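Local coordinates for putative lipoprotein YcdA (Bacillus subtilis subsp. subtilis str. 168, PDB 4R4G) that is of unknown function but is probably a membrane-anchored lipoprotein, with an Ig-like N-terminal domain connected by a kinked helix to a C-terminal domain of helices and strands, at residues V45-T50 against L110-E115; D13-K18 against D53-D58. All blocks are in the same frame, centred on the assembly; numbering follows the deposited sequence. Where two conformers were deposited one is given.

Contact 1 (V45-T50 against L110-E115); sequences VAVKNT and LNYTPE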
loop_
_atom_site.group_PDB
_atom_site.type_symbol
_atom_site.label_atom_id
_atom_site.label_comp_id
_atom_site.label_asym_id
_atom_site.label_seq_id
_atom_site.Cartn_x
_atom_site.Cartn_y
_atom_site.Cartn_z
ATOM N N VAL A 45 13.230 1.019 22.916
ATOM C CA VAL A 45 14.198 1.227 23.978
ATOM C C VAL A 45 13.699 0.588 25.262
ATOM O O VAL A 45 12.510 0.292 25.388
ATOM C CB VAL A 45 14.538 2.741 24.209
ATOM C CG1 VAL A 45 15.176 3.377 22.974
ATOM C CG2 VAL A 45 13.319 3.540 24.685
ATOM N N ALA A 46 14.620 0.430 26.223
ATOM C CA ALA A 46 14.402 -0.059 27.574
ATOM C C ALA A 46 15.195 0.809 28.496
ATOM O O ALA A 46 16.371 1.060 28.224
ATOM C CB ALA A 46 14.837 -1.503 27.691
ATOM N N VAL A 47 14.549 1.342 29.542
ATOM C CA VAL A 47 15.229 2.225 30.490
ATOM C C VAL A 47 15.180 1.588 31.882
ATOM O O VAL A 47 14.103 1.457 32.458
ATOM C CB VAL A 47 14.684 3.690 30.487
ATOM C CG1 VAL A 47 15.555 4.609 31.350
ATOM C CG2 VAL A 47 14.593 4.239 29.070
ATOM N N LYS A 48 16.353 1.175 32.397
ATOM C CA LYS A 48 16.531 0.586 33.737
ATOM C C LYS A 48 16.960 1.675 34.720
ATOM O O LYS A 48 17.884 2.435 34.409
ATOM C CB LYS A 48 17.577 -0.557 33.691
ATOM C CG LYS A 48 17.702 -1.366 34.986
ATOM C CD LYS A 48 17.963 -2.864 34.744
ATOM C CE LYS A 48 18.070 -3.620 36.052
ATOM N NZ LYS A 48 18.019 -5.093 35.868
ATOM N N ASN A 49 16.288 1.779 35.883
ATOM C CA ASN A 49 16.662 2.773 36.898
ATOM C C ASN A 49 17.842 2.203 37.686
ATOM O O ASN A 49 17.643 1.307 38.507
ATOM C CB ASN A 49 15.466 3.134 37.812
ATOM C CG ASN A 49 15.724 4.171 38.902
ATOM O OD1 ASN A 49 16.844 4.653 39.125
ATOM N ND2 ASN A 49 14.676 4.532 39.625
ATOM N N THR A 50 19.077 2.682 37.406
ATOM C CA THR A 50 20.280 2.191 38.095
ATOM C C THR A 50 20.525 2.943 39.419
ATOM O O THR A 50 21.405 2.545 40.188
ATOM C CB THR A 50 21.533 2.233 37.192
ATOM O OG1 THR A 50 21.714 3.533 36.640
ATOM C CG2 THR A 50 21.515 1.173 36.108
ATOM N N LEU A 110 20.535 9.371 18.922
ATOM C CA LEU A 110 19.479 9.344 19.911
ATOM C C LEU A 110 20.069 9.781 21.227
ATOM O O LEU A 110 21.078 9.211 21.645
ATOM C CB LEU A 110 18.859 7.938 20.017
ATOM C CG LEU A 110 17.701 7.762 21.008
ATOM C CD1 LEU A 110 16.423 8.295 20.444
ATOM C CD2 LEU A 110 17.500 6.307 21.345
ATOM N N ASN A 111 19.467 10.810 21.864
ATOM C CA ASN A 111 19.922 11.296 23.174
ATOM C C ASN A 111 18.824 11.086 24.183
ATOM O O ASN A 111 17.653 11.272 23.867
ATOM C CB ASN A 111 20.374 12.775 23.169
ATOM C CG ASN A 111 20.946 13.260 24.515
ATOM O OD1 ASN A 111 22.051 12.872 24.939
ATOM N ND2 ASN A 111 20.195 14.094 25.239
ATOM N N TYR A 112 19.208 10.640 25.403
ATOM C CA TYR A 112 18.314 10.401 26.536
ATOM C C TYR A 112 18.770 11.243 27.693
ATOM O O TYR A 112 19.929 11.129 28.095
ATOM C CB TYR A 112 18.235 8.928 26.952
ATOM C CG TYR A 112 17.506 8.729 28.271
ATOM C CD1 TYR A 112 16.146 9.011 28.392
ATOM C CD2 TYR A 112 18.186 8.304 29.409
ATOM C CE1 TYR A 112 15.468 8.810 29.598
ATOM C CE2 TYR A 112 17.526 8.136 30.629
ATOM C CZ TYR A 112 16.167 8.387 30.721
ATOM O OH TYR A 112 15.523 8.239 31.934
ATOM N N THR A 113 17.864 12.096 28.225
ATOM C CA THR A 113 18.128 12.950 29.378
ATOM C C THR A 113 17.113 12.553 30.450
ATOM O O THR A 113 15.919 12.865 30.334
ATOM C CB THR A 113 18.150 14.456 29.017
ATOM O OG1 THR A 113 19.270 14.712 28.161
ATOM C CG2 THR A 113 18.267 15.358 30.249
ATOM N N PRO A 114 17.596 11.831 31.488
ATOM C CA PRO A 114 16.697 11.381 32.574
ATOM C C PRO A 114 16.065 12.534 33.344
ATOM O O PRO A 114 16.671 13.598 33.467
ATOM C CB PRO A 114 17.609 10.549 33.478
ATOM C CG PRO A 114 18.981 11.030 33.178
ATOM C CD PRO A 114 18.983 11.383 31.724
ATOM N N GLU A 115 14.812 12.320 33.808
ATOM C CA GLU A 115 14.021 13.308 34.548
ATOM C C GLU A 115 14.529 13.324 35.978
ATOM O O GLU A 115 13.967 12.692 36.882
ATOM C CB GLU A 115 12.519 13.013 34.450
ATOM C CG GLU A 115 11.969 13.139 33.044
ATOM C CD GLU A 115 10.462 13.124 32.852
ATOM O OE1 GLU A 115 9.724 13.057 33.861
ATOM O OE2 GLU A 115 10.014 13.208 31.684
#
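V47 and Y112 meet through one methyl group and the hydroxyl end of the tyrosine. From its CB, which is directed at the 45-50 segment, Y112 extends away from its own strand because CG lies anti to the backbone N (chi1 170°). CB and CG themselves stay beyond 4.2 Å of the 45-50 segment. Contact begins further out, where CE2 of Y112 comes 4.1 Å from CG1 of V47. CZ of Y112 follows at 3.9 Å from the same V47 CG1, and OH of Y112 lies at 3.7 Å from it, so the methyl sits by the CE2-CZ-OH end of the side chain. The methyl arrives obliquely to the ring, and the two side chains come from opposite directions. P114 N of the same segment stands 3.7 Å above one face of the ring, displaced toward the rim.

Strands 39-48 and 107-112 belong to different antiparallel sheets of the Ig-like N-terminal domain. The nearest CA atoms across the segments, those of V47 and P114, are still 9.5 Å apart, and no hydrogen bond joins the two segments: side chains alone bridge them, as expected for facing sheets of a sandwich. Two residues back on each strand the bridge recurs as a purely aliphatic pair, V45 CG1 lying 4.1 Å from L110 CD2. All four touching residues are buried. Beyond the pair, F62 meets the Y112 ring with its plane inclined by about 35°, while L55, V57, V17 and A15 also touch the tyrosine, and F100 touches L110.

Contact 2 (D13-K18 against D53-D58); sequences DIAQVK and DPLNVD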
loop_
_atom_site.group_PDB
_atom_site.type_symbol
_atom_site.label_atom_id
_atom_site.label_comp_id
_atom_site.label_asym_id
_atom_site.label_seq_id
_atom_site.Cartn_x
_atom_site.Cartn_y
_atom_site.Cartn_z
ATOM N N ASP A 13 25.105 6.941 36.076
ATOM C CA ASP A 13 24.942 6.428 37.432
ATOM C C ASP A 13 23.454 6.377 37.855
ATOM O O ASP A 13 23.122 5.622 38.780
ATOM C CB ASP A 13 25.782 7.263 38.440
ATOM C CG ASP A 13 25.614 8.786 38.408
ATOM O OD1 ASP A 13 25.308 9.342 37.307
ATOM O OD2 ASP A 13 25.852 9.432 39.458
ATOM N N ILE A 14 22.565 7.137 37.158
ATOM C CA ILE A 14 21.151 7.205 37.531
ATOM C C ILE A 14 20.214 6.403 36.601
ATOM O O ILE A 14 19.145 6.008 37.065
ATOM C CB ILE A 14 20.647 8.656 37.736
ATOM C CG1 ILE A 14 20.435 9.413 36.438
ATOM C CG2 ILE A 14 21.511 9.439 38.744
ATOM C CD1 ILE A 14 19.509 10.499 36.644
ATOM N N ALA A 15 20.599 6.126 35.337
ATOM C CA ALA A 15 19.758 5.322 34.436
ATOM C C ALA A 15 20.581 4.528 33.422
ATOM O O ALA A 15 21.708 4.910 33.109
ATOM C CB ALA A 15 18.759 6.204 33.706
ATOM N N GLN A 16 20.017 3.412 32.920
ATOM C CA GLN A 16 20.641 2.577 31.898
ATOM C C GLN A 16 19.690 2.447 30.716
ATOM O O GLN A 16 18.545 2.016 30.886
ATOM C CB GLN A 16 21.054 1.191 32.433
ATOM C CG GLN A 16 21.761 0.323 31.372
ATOM C CD GLN A 16 21.766 -1.159 31.657
ATOM O OE1 GLN A 16 22.829 -1.771 31.843
ATOM N NE2 GLN A 16 20.590 -1.779 31.644
ATOM N N VAL A 17 20.160 2.822 29.518
ATOM C CA VAL A 17 19.324 2.765 28.327
ATOM C C VAL A 17 19.866 1.711 27.378
ATOM O O VAL A 17 21.066 1.658 27.120
ATOM C CB VAL A 17 19.198 4.153 27.648
ATOM C CG1 VAL A 17 18.218 4.125 26.482
ATOM C CG2 VAL A 17 18.787 5.213 28.657
ATOM N N LYS A 18 18.966 0.874 26.874
ATOM C CA LYS A 18 19.272 -0.177 25.922
ATOM C C LYS A 18 18.401 0.017 24.713
ATOM O O LYS A 18 17.190 0.174 24.862
ATOM C CB LYS A 18 19.031 -1.580 26.533
ATOM C CG LYS A 18 19.541 -1.769 27.972
ATOM C CD LYS A 18 19.473 -3.228 28.440
ATOM C CE LYS A 18 18.558 -3.413 29.627
ATOM N NZ LYS A 18 19.110 -4.393 30.599
ATOM N N ASP A 53 16.475 6.593 44.118
ATOM C CA ASP A 53 15.169 7.262 44.058
ATOM C C ASP A 53 14.313 6.854 42.827
ATOM O O ASP A 53 14.881 6.479 41.793
ATOM C CB ASP A 53 15.371 8.787 44.061
ATOM C CG ASP A 53 15.821 9.336 45.398
ATOM O OD1 ASP A 53 15.120 9.088 46.416
ATOM O OD2 ASP A 53 16.845 10.049 45.428
ATOM N N PRO A 54 12.951 6.936 42.904
ATOM C CA PRO A 54 12.132 6.595 41.727
ATOM C C PRO A 54 12.359 7.605 40.608
ATOM O O PRO A 54 12.577 8.790 40.880
ATOM C CB PRO A 54 10.693 6.628 42.266
ATOM C CG PRO A 54 10.831 6.590 43.770
ATOM C CD PRO A 54 12.089 7.351 44.027
ATOM N N LEU A 55 12.352 7.111 39.354
ATOM C CA LEU A 55 12.640 7.864 38.134
ATOM C C LEU A 55 11.465 7.902 37.170
ATOM O O LEU A 55 11.022 6.848 36.709
ATOM C CB LEU A 55 13.842 7.176 37.446
ATOM C CG LEU A 55 14.367 7.751 36.124
ATOM C CD1 LEU A 55 14.995 9.130 36.320
ATOM C CD2 LEU A 55 15.348 6.792 35.479
ATOM N N ASN A 56 11.002 9.113 36.806
ATOM C CA ASN A 56 9.942 9.251 35.800
ATOM C C ASN A 56 10.559 9.115 34.418
ATOM O O ASN A 56 11.585 9.741 34.166
ATOM C CB ASN A 56 9.216 10.590 35.905
ATOM C CG ASN A 56 8.594 10.910 37.236
ATOM O OD1 ASN A 56 7.616 10.287 37.662
ATOM N ND2 ASN A 56 9.074 11.976 37.857
ATOM N N VAL A 57 9.963 8.287 33.527
ATOM C CA VAL A 57 10.486 8.097 32.175
ATOM C C VAL A 57 9.366 8.399 31.175
ATOM O O VAL A 57 8.278 7.822 31.273
ATOM C CB VAL A 57 11.149 6.709 31.943
ATOM C CG1 VAL A 57 11.602 6.540 30.489
ATOM C CG2 VAL A 57 12.331 6.496 32.896
ATOM N N ASP A 58 9.640 9.333 30.236
ATOM C CA ASP A 58 8.707 9.788 29.205
ATOM C C ASP A 58 9.381 9.799 27.838
ATOM O O ASP A 58 10.615 9.839 27.750
ATOM C CB ASP A 58 8.186 11.206 29.549
ATOM C CG ASP A 58 6.965 11.665 28.770
ATOM O OD1 ASP A 58 7.122 12.064 27.602
ATOM O OD2 ASP A 58 5.852 11.626 29.331
#
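L55 gives up more surface here than any other residue, and its partners are I14 and A15 near the start of the 13-18 segment. The L55 side chain points across at that segment, and its CG stands anti to the backbone N (chi1 180°), which carries the two methyls outward from strand 55-57. One of them, CD2, does the touching. It lies 3.9 Å from CB of A15, a methyl-to-methyl contact in which A15 also points toward its partner.

The same L55 CD2 is 4.2 Å from the backbone O of I14, so this methyl spans two successive residues of the opposing segment. I14 takes part differently from A15. Its CB is not directed at the 53-58 segment, and its side chain comes no nearer than 4.7 Å; its closest approach is through the peptide oxygen. Even so, I14 has slightly more surface covered than A15, at 23 against 19 Å², compared with 50 Å² on L55. The interface is therefore one leucine laid against a short piece of chain, with 91 Å² buried in all. The closest CA atoms, those of A15 and L55, are 8.4 Å apart, and no hydrogen bond crosses between the segments, which rules out direct strand pairing here.

Each backbone is paired with something else. L55 and V57 bond to I88 and S86, making the two-stranded sheet of 55-57 with 86-88, whereas Q16 and K18 bond to K48 and A46 of strand 39-48. A15 and L55 also both touch Y112 of strand 107-112, which places the leucine-alanine contact beside the tyrosine, at one end of the Ig-like domain.

Contacts 1 and 2 are both buried, with centres about 5 Å apart, in the same Ig-like domain. Their first segments lie on neighbouring strands, 39-48 and 16-25, of one sheet, and Y112, a main participant in contact 1, also packs on A15 and L55 of contact 2. Their second segments differ: contact 1 reaches the four-stranded sheet containing 107-112, contact 2 the small sheet of 55-57 with 86-88. Both are apolar, but contact 1 mixes aromatic and aliphatic groups and spans two residue pairs, whereas contact 2 is aliphatic apart from a methyl near a peptide oxygen, centres on one leucine and includes the partly exposed I14. Along the chain their segments alternate.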